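Local coordinates for protein AHL synthase (Burkholderia glumae, PDB 3P2H) that probably makes N-acyl-L-homoserine lactone quorum-sensing signals from a fatty acyl-acyl carrier protein and S-adenosyl-L-methionine, releasing S-methyl-5'-thioadenosine, at residues Val26-Leu31 with Lys41-Gln46; Asp45-Asp50 with Gln80-His85. The protein carries 3 engineered substitutions. All blocks are in the same frame, centred on the assembly; numbering follows the deposited sequence.

Contact 1. Residues Val26-Leu31 with Lys41-Gln46; sequences VFVEQL and KMERDQ. Engineered in segment 41-46: Met42 (natural residue Phe). With MTA (5'-deoxy-5'-methylthioadenosine), chain B; NOO (N-(3-oxocyclohex-1-en-1-yl)octanamide), chain C.
Glu43 meets the C-terminal part of helix 13-30 with both its aliphatic stem and its carboxylate. Its CG lies 4.0 Å from CG2 of Val28, while OE1 comes within 3.8 Å of CD2 of Phe27, approaching the ring obliquely with the carboxylate and ring planes 78° apart. CG stands anti to the backbone N (chi1 -177°), which carries the chain toward the helix, and a bend at chi2 (-72°) then turns the carboxylate toward the Phe27 ring. Further out, the extended chains of Glu29 and Lys41 cross at about a right angle; OE2 of Glu29 and NZ of Lys41 are 4.0 Å apart, an attraction of opposite charges longer than a salt bridge.

Phe27 and Leu31 belong to the pocket of the inhibitor NOO. The edge of the Phe27 ring faces the cyclohexenone, CE1 lying 3.3 Å from C4 of NOO. Leu31 adds its CD1, 3.5 Å from C5 of NOO, and Val26 CG1 sits over the centre of one Phe27 face. At the other end of 41-46, N6 of MTA donates to Asp45 OD2 (2.8 Å) and to Gln46 OE1 (3.0 Å), so two acceptors read the adenine amino group.

The second shell is basic. Arg23 and Arg102 both form salt bridges with OE1 of Glu43, and Arg102 also reaches OD2 of Asp45, whose OD1 is paired with Arg69. The carboxylate of the buried Glu43 is thus held by two arginines, and Arg102 joins the acid packed against Phe27 to the one that recognises adenine.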
loop_
_atom_site.group_PDB
_atom_site.type_symbol
_atom_site.label_atom_id
_atom_site.label_comp_id
_atom_site.label_asym_id
_atom_site.label_seq_id
_atom_site.Cartn_x
_atom_site.Cartn_y
_atom_site.Cartn_z
ATOM N N VAL A 26 3.219 5.058 12.771
ATOM C CA VAL A 26 4.162 4.388 11.883
ATOM C C VAL A 26 4.976 5.342 11.003
ATOM O O VAL A 26 6.209 5.351 11.045
ATOM C CB VAL A 26 3.439 3.393 10.949
ATOM C CG1 VAL A 26 4.434 2.809 9.948
ATOM C CG2 VAL A 26 2.797 2.281 11.760
ATOM N N PHE A 27 4.280 6.150 10.212
ATOM C CA PHE A 27 4.943 7.055 9.291
ATOM C C PHE A 27 5.557 8.308 9.882
ATOM O O PHE A 27 6.540 8.817 9.352
ATOM C CB PHE A 27 3.970 7.402 8.164
ATOM C CG PHE A 27 3.460 6.191 7.451
ATOM C CD1 PHE A 27 4.263 5.523 6.532
ATOM C CD2 PHE A 27 2.223 5.653 7.771
ATOM C CE1 PHE A 27 3.836 4.335 5.951
ATOM C CE2 PHE A 27 1.793 4.461 7.193
ATOM C CZ PHE A 27 2.600 3.803 6.283
ATOM N N VAL A 28 4.998 8.807 10.975
ATOM C CA VAL A 28 5.556 10.000 11.588
ATOM C C VAL A 28 6.480 9.672 12.760
ATOM O O VAL A 28 7.620 10.137 12.802
ATOM C CB VAL A 28 4.444 10.957 12.049
ATOM C CG1 VAL A 28 5.049 12.149 12.786
ATOM C CG2 VAL A 28 3.654 11.431 10.842
ATOM N N GLU A 29 6.013 8.860 13.704
ATOM C CA GLU A 29 6.855 8.519 14.851
ATOM C C GLU A 29 7.939 7.501 14.539
ATOM O O GLU A 29 9.097 7.691 14.893
ATOM C CB GLU A 29 6.006 7.996 16.004
ATOM C CG GLU A 29 4.927 8.953 16.428
ATOM C CD GLU A 29 4.279 8.568 17.730
ATOM O OE1 GLU A 29 4.246 7.364 18.068
ATOM O OE2 GLU A 29 3.782 9.483 18.419
ATOM N N GLN A 30 7.568 6.418 13.872
ATOM C CA GLN A 30 8.538 5.385 13.551
ATOM C C GLN A 30 9.519 5.767 12.457
ATOM O O GLN A 30 10.736 5.684 12.643
ATOM C CB GLN A 30 7.826 4.105 13.133
ATOM C CG GLN A 30 8.363 2.887 13.829
ATOM C CD GLN A 30 7.867 2.804 15.251
ATOM O OE1 GLN A 30 6.687 2.511 15.487
ATOM N NE2 GLN A 30 8.751 3.076 16.213
ATOM N N LEU A 31 8.983 6.178 11.312
ATOM C CA LEU A 31 9.806 6.532 10.168
ATOM C C LEU A 31 10.215 7.993 10.144
ATOM O O LEU A 31 11.099 8.378 9.380
ATOM C CB LEU A 31 9.063 6.169 8.879
ATOM C CG LEU A 31 8.587 4.714 8.815
ATOM C CD1 LEU A 31 7.779 4.483 7.542
ATOM C CD2 LEU A 31 9.794 3.784 8.854
ATOM N N LYS A 41 -3.509 12.389 17.087
ATOM C CA LYS A 41 -2.508 11.786 16.219
ATOM C C LYS A 41 -3.198 11.480 14.895
ATOM O O LYS A 41 -4.105 10.652 14.837
ATOM C CB LYS A 41 -1.967 10.496 16.835
ATOM C CG LYS A 41 -1.210 10.703 18.131
ATOM C CD LYS A 41 -0.713 9.375 18.678
ATOM C CE LYS A 41 0.089 9.577 19.944
ATOM N NZ LYS A 41 0.538 8.277 20.511
ATOM N N MET A 42 -2.777 12.159 13.839
ATOM C CA MET A 42 -3.384 11.954 12.530
ATOM C C MET A 42 -2.389 12.149 11.405
ATOM O O MET A 42 -1.702 13.166 11.343
ATOM C CB MET A 42 -4.553 12.924 12.347
ATOM C CG MET A 42 -5.128 12.984 10.935
ATOM S SD MET A 42 -5.834 11.410 10.386
ATOM C CE MET A 42 -7.331 11.327 11.398
ATOM N N GLU A 43 -2.304 11.163 10.523
ATOM C CA GLU A 43 -1.415 11.256 9.375
ATOM C C GLU A 43 -2.260 10.996 8.137
ATOM O O GLU A 43 -2.727 9.884 7.930
ATOM C CB GLU A 43 -0.287 10.219 9.466
ATOM C CG GLU A 43 0.749 10.296 8.341
ATOM C CD GLU A 43 0.218 9.819 6.987
ATOM O OE1 GLU A 43 0.003 8.603 6.817
ATOM O OE2 GLU A 43 0.015 10.665 6.092
ATOM N N ARG A 44 -2.485 12.037 7.342
ATOM C CA ARG A 44 -3.249 11.901 6.106
ATOM C C ARG A 44 -2.785 12.953 5.106
ATOM O O ARG A 44 -2.266 14.000 5.495
ATOM C CB ARG A 44 -4.753 12.052 6.364
ATOM C CG ARG A 44 -5.243 13.480 6.543
ATOM C CD ARG A 44 -6.765 13.547 6.411
ATOM N NE ARG A 44 -7.431 12.683 7.381
ATOM C CZ ARG A 44 -8.743 12.667 7.608
ATOM N NH1 ARG A 44 -9.555 13.473 6.929
ATOM N NH2 ARG A 44 -9.246 11.846 8.527
ATOM N N ASP A 45 -2.949 12.658 3.820
ATOM C CA ASP A 45 -2.558 13.589 2.764
ATOM C C ASP A 45 -3.693 13.776 1.753
ATOM O O ASP A 45 -4.826 13.372 2.001
ATOM C CB ASP A 45 -1.293 13.098 2.047
ATOM C CG ASP A 45 -1.478 11.744 1.388
ATOM O OD1 ASP A 45 -2.633 11.331 1.173
ATOM O OD2 ASP A 45 -0.457 11.103 1.068
ATOM N N GLN A 46 -3.380 14.383 0.612
ATOM C CA GLN A 46 -4.384 14.639 -0.419
ATOM C C GLN A 46 -4.903 13.381 -1.108
ATOM O O GLN A 46 -5.877 13.441 -1.861
ATOM C CB GLN A 46 -3.828 15.585 -1.487
ATOM C CG GLN A 46 -2.744 14.975 -2.373
ATOM C CD GLN A 46 -1.344 15.293 -1.890
ATOM O OE1 GLN A 46 -0.999 15.030 -0.742
ATOM N NE2 GLN A 46 -0.522 15.862 -2.775
HETATM C CS MTA B . 6.861 7.063 0.045
HETATM S "S5'" MTA B . 8.627 7.479 0.147
HETATM C "C5'" MTA B . 8.680 8.389 1.721
HETATM C "C4'" MTA B . 8.636 9.905 1.515
HETATM O "O4'" MTA B . 7.374 10.227 0.868
HETATM C "C2'" MTA B . 7.268 11.284 2.951
HETATM O "O2'" MTA B . 7.216 12.471 3.749
HETATM C "C3'" MTA B . 8.676 10.593 2.887
HETATM O "O3'" MTA B . 9.699 11.596 2.880
HETATM C "C1'" MTA B . 6.931 11.476 1.461
HETATM N N9 MTA B . 5.480 11.619 1.224
HETATM C C8 MTA B . 4.492 10.712 1.525
HETATM N N7 MTA B . 3.324 11.160 1.178
HETATM C C5 MTA B . 3.476 12.391 0.624
HETATM C C6 MTA B . 2.588 13.368 0.062
HETATM N N6 MTA B . 1.227 13.123 0.013
HETATM N N1 MTA B . 3.111 14.542 -0.422
HETATM C C2 MTA B . 4.450 14.807 -0.385
HETATM N N3 MTA B . 5.304 13.883 0.149
HETATM C C4 MTA B . 4.879 12.700 0.649
HETATM C C1 NOO C . 7.818 -0.130 5.500
HETATM O O1 NOO C . 8.815 -0.832 5.630
HETATM C C2 NOO C . 7.164 0.117 4.146
HETATM C C3 NOO C . 6.484 1.306 3.851
HETATM C C4 NOO C . 6.222 2.281 5.017
HETATM C C5 NOO C . 6.069 1.594 6.432
HETATM C C6 NOO C . 7.202 0.571 6.752
HETATM N N7 NOO C . 6.010 1.704 2.530
HETATM C C8 NOO C . 4.812 2.270 2.021
HETATM O O8 NOO C . 4.277 3.283 2.461
HETATM C C9 NOO C . 4.098 1.600 0.826
HETATM C C10 NOO C . 4.820 0.502 0.002
HETATM C C11 NOO C . 4.283 0.508 -1.455
HETATM C C12 NOO C . 4.136 -0.908 -2.040
HETATM C C13 NOO C . 3.722 -0.854 -3.527
HETATM C C14 NOO C . 4.292 -2.046 -4.318
HETATM C C15 NOO C . 3.697 -2.125 -5.727
#

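Contact 2. Residues Asp45-Asp50 with Gln80-His85. With MTA (5'-deoxy-5'-methylthioadenosine), chain B.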
loop_
_atom_site.group_PDB
_atom_site.type_symbol
_atom_site.label_atom_id
_atom_site.label_comp_id
_atom_site.label_asym_id
_atom_site.label_seq_id
_atom_site.Cartn_x
_atom_site.Cartn_y
_atom_site.Cartn_z
ATOM N N ASP A 45 -2.949 12.658 3.820
ATOM C CA ASP A 45 -2.558 13.589 2.764
ATOM C C ASP A 45 -3.693 13.776 1.753
ATOM O O ASP A 45 -4.826 13.372 2.001
ATOM C CB ASP A 45 -1.293 13.098 2.047
ATOM C CG ASP A 45 -1.478 11.744 1.388
ATOM O OD1 ASP A 45 -2.633 11.331 1.173
ATOM O OD2 ASP A 45 -0.457 11.103 1.068
ATOM N N GLN A 46 -3.380 14.383 0.612
ATOM C CA GLN A 46 -4.384 14.639 -0.419
ATOM C C GLN A 46 -4.903 13.381 -1.108
ATOM O O GLN A 46 -5.877 13.441 -1.861
ATOM C CB GLN A 46 -3.828 15.585 -1.487
ATOM C CG GLN A 46 -2.744 14.975 -2.373
ATOM C CD GLN A 46 -1.344 15.293 -1.890
ATOM O OE1 GLN A 46 -0.999 15.030 -0.742
ATOM N NE2 GLN A 46 -0.522 15.862 -2.775
ATOM N N TYR A 47 -4.262 12.246 -0.855
ATOM C CA TYR A 47 -4.683 11.000 -1.483
ATOM C C TYR A 47 -5.683 10.194 -0.661
ATOM O O TYR A 47 -6.111 9.116 -1.069
ATOM C CB TYR A 47 -3.450 10.178 -1.834
ATOM C CG TYR A 47 -2.566 10.955 -2.775
ATOM C CD1 TYR A 47 -2.987 11.228 -4.073
ATOM C CD2 TYR A 47 -1.371 11.515 -2.339
ATOM C CE1 TYR A 47 -2.246 12.054 -4.911
ATOM C CE2 TYR A 47 -0.623 12.341 -3.166
ATOM C CZ TYR A 47 -1.071 12.611 -4.450
ATOM O OH TYR A 47 -0.377 13.477 -5.258
ATOM N N ASP A 48 -6.057 10.734 0.495
ATOM C CA ASP A 48 -7.042 10.089 1.350
ATOM C C ASP A 48 -8.372 10.750 0.999
ATOM O O ASP A 48 -8.682 11.830 1.489
ATOM C CB ASP A 48 -6.680 10.306 2.818
ATOM C CG ASP A 48 -5.443 9.534 3.222
ATOM O OD1 ASP A 48 -5.458 8.297 3.080
ATOM O OD2 ASP A 48 -4.460 10.157 3.668
ATOM N N ARG A 49 -9.138 10.097 0.129
ATOM C CA ARG A 49 -10.414 10.624 -0.349
ATOM C C ARG A 49 -11.556 9.644 -0.105
ATOM O O ARG A 49 -11.333 8.511 0.316
ATOM C CB ARG A 49 -10.322 10.907 -1.852
ATOM C CG ARG A 49 -9.041 11.612 -2.285
ATOM C CD ARG A 49 -9.001 11.846 -3.801
ATOM N NE ARG A 49 -9.142 10.606 -4.565
ATOM C CZ ARG A 49 -8.203 10.087 -5.353
ATOM N NH1 ARG A 49 -7.031 10.698 -5.495
ATOM N NH2 ARG A 49 -8.438 8.954 -6.005
ATOM N N ASP A 50 -12.778 10.074 -0.392
ATOM C CA ASP A 50 -13.932 9.210 -0.193
ATOM C C ASP A 50 -13.802 7.929 -1.006
ATOM O O ASP A 50 -14.261 6.872 -0.574
ATOM C CB ASP A 50 -15.231 9.910 -0.604
ATOM C CG ASP A 50 -15.614 11.047 0.325
ATOM O OD1 ASP A 50 -15.067 11.145 1.447
ATOM O OD2 ASP A 50 -16.491 11.845 -0.070
ATOM N N GLN A 80 2.625 9.333 -9.190
ATOM C CA GLN A 80 2.345 10.153 -10.358
ATOM C C GLN A 80 2.609 11.637 -10.164
ATOM O O GLN A 80 3.358 12.245 -10.928
ATOM C CB GLN A 80 0.891 9.954 -10.769
ATOM C CG GLN A 80 0.398 10.890 -11.858
ATOM C CD GLN A 80 -1.105 10.818 -12.016
ATOM O OE1 GLN A 80 -1.850 11.132 -11.089
ATOM N NE2 GLN A 80 -1.560 10.393 -13.189
ATOM N N GLU A 81 1.995 12.210 -9.136
ATOM C CA GLU A 81 2.111 13.635 -8.854
ATOM C C GLU A 81 3.302 14.091 -8.026
ATOM O O GLU A 81 3.875 15.140 -8.299
ATOM C CB GLU A 81 0.819 14.123 -8.185
ATOM C CG GLU A 81 -0.387 14.018 -9.099
ATOM C CD GLU A 81 -1.657 14.575 -8.488
ATOM O OE1 GLU A 81 -2.565 14.919 -9.270
ATOM O OE2 GLU A 81 -1.753 14.656 -7.240
ATOM N N VAL A 82 3.676 13.311 -7.021
ATOM C CA VAL A 82 4.778 13.678 -6.140
ATOM C C VAL A 82 6.157 13.138 -6.534
ATOM O O VAL A 82 7.134 13.885 -6.529
ATOM C CB VAL A 82 4.459 13.242 -4.689
ATOM C CG1 VAL A 82 5.602 13.629 -3.744
ATOM C CG2 VAL A 82 3.163 13.892 -4.240
ATOM N N PHE A 83 6.240 11.858 -6.885
ATOM C CA PHE A 83 7.523 11.268 -7.247
ATOM C C PHE A 83 7.611 10.701 -8.666
ATOM O O PHE A 83 8.117 9.598 -8.868
ATOM C CB PHE A 83 7.870 10.172 -6.241
ATOM C CG PHE A 83 7.982 10.662 -4.827
ATOM C CD1 PHE A 83 8.971 11.577 -4.468
ATOM C CD2 PHE A 83 7.104 10.208 -3.850
ATOM C CE1 PHE A 83 9.087 12.033 -3.156
ATOM C CE2 PHE A 83 7.210 10.658 -2.532
ATOM C CZ PHE A 83 8.206 11.574 -2.186
ATOM N N PRO A 84 7.157 11.460 -9.672
ATOM C CA PRO A 84 7.217 10.954 -11.048
ATOM C C PRO A 84 8.629 10.691 -11.573
ATOM O O PRO A 84 8.823 9.865 -12.470
ATOM C CB PRO A 84 6.506 12.046 -11.842
ATOM C CG PRO A 84 6.871 13.287 -11.086
ATOM C CD PRO A 84 6.683 12.855 -9.648
ATOM N N HIS A 85 9.609 11.395 -11.012
ATOM C CA HIS A 85 10.997 11.256 -11.437
ATOM C C HIS A 85 11.627 9.933 -11.006
ATOM O O HIS A 85 12.749 9.615 -11.398
ATOM C CB HIS A 85 11.827 12.433 -10.905
ATOM C CG HIS A 85 11.701 12.645 -9.427
ATOM N ND1 HIS A 85 12.279 11.805 -8.498
ATOM C CD2 HIS A 85 11.043 13.593 -8.716
ATOM C CE1 HIS A 85 11.983 12.225 -7.281
ATOM N NE2 HIS A 85 11.234 13.308 -7.385
HETATM C CS MTA B . 6.861 7.063 0.045
HETATM S "S5'" MTA B . 8.627 7.479 0.147
HETATM C "C5'" MTA B . 8.680 8.389 1.721
HETATM C "C4'" MTA B . 8.636 9.905 1.515
HETATM O "O4'" MTA B . 7.374 10.227 0.868
HETATM C "C2'" MTA B . 7.268 11.284 2.951
HETATM O "O2'" MTA B . 7.216 12.471 3.749
HETATM C "C3'" MTA B . 8.676 10.593 2.887
HETATM O "O3'" MTA B . 9.699 11.596 2.880
HETATM C "C1'" MTA B . 6.931 11.476 1.461
HETATM N N9 MTA B . 5.480 11.619 1.224
HETATM C C8 MTA B . 4.492 10.712 1.525
HETATM N N7 MTA B . 3.324 11.160 1.178
HETATM C C5 MTA B . 3.476 12.391 0.624
HETATM C C6 MTA B . 2.588 13.368 0.062
HETATM N N6 MTA B . 1.227 13.123 0.013
HETATM N N1 MTA B . 3.111 14.542 -0.422
HETATM C C2 MTA B . 4.450 14.807 -0.385
HETATM N N3 MTA B . 5.304 13.883 0.149
HETATM C C4 MTA B . 4.879 12.700 0.649
HETATM O O HOH W 1 -1.041 16.693 -5.343
#
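With CG of Tyr47 anti to its carbonyl carbon (chi1 -59°), the phenol reaches toward 80-85, where the Glu81 chain, extended beyond CG (chi2 -176°), brings OE2 to the hydroxyl end of the ring, near the ring plane. The hydroxyl donates to Glu81 OE2 over 2.7 Å, using the anti lone pair of that oxygen, with ring and carboxylate planes 58° apart. Water 1 donates to the same oxygen and accepts from Gln46 NE2 at 2.7 Å, making a second, bridged link between the segments.

Val82 fills the angle between tyrosine and nucleoside: its CG2 lies 3.7 Å from Tyr47 OH, and its CG1 3.7 Å from C2 of the MTA adenine. Its CG1 also lies over the centre of the Phe83 ring, whose edge faces the ribose at O4' of MTA. Gln46 CG packs on one face of Tyr47, 3.4 Å above the plane. Residues 45-48 form a type I turn, and Asp45 OD1 accepts from Tyr47 N in an Asx turn.

This turn, with Val82 and Phe83, lines the pocket of MTA, the thioadenosine product, and so probably marks the S-adenosylmethionine site. Two hydrogen bonds converge on Glu81 OE2, which would favour a charged carboxylate and hold the phenol beside the nucleoside.

How the contacts relate
From the N terminus, 26-31 lies at the C-terminal part of helix 13-30, and the chain loops out through nine residues that are neither helix nor strand before 41-46 returns against it: contact 1 closes this short loop. The chain then continues directly into contact 2, whose first segment, 45-50, shares Asp45 and Gln46 with contact 1. Strands 53-58 and 64-72 follow before 80-85, which begins within helix 78-81, closes a longer loop of 29 residues. The two loops neither nest nor cross; they follow in series, joined at the shared pair. Together they tie helix 13-30 through the connecting loop to helix 78-81 and the residues that follow it, with MTA touched by both contacts and NOO by contact 1.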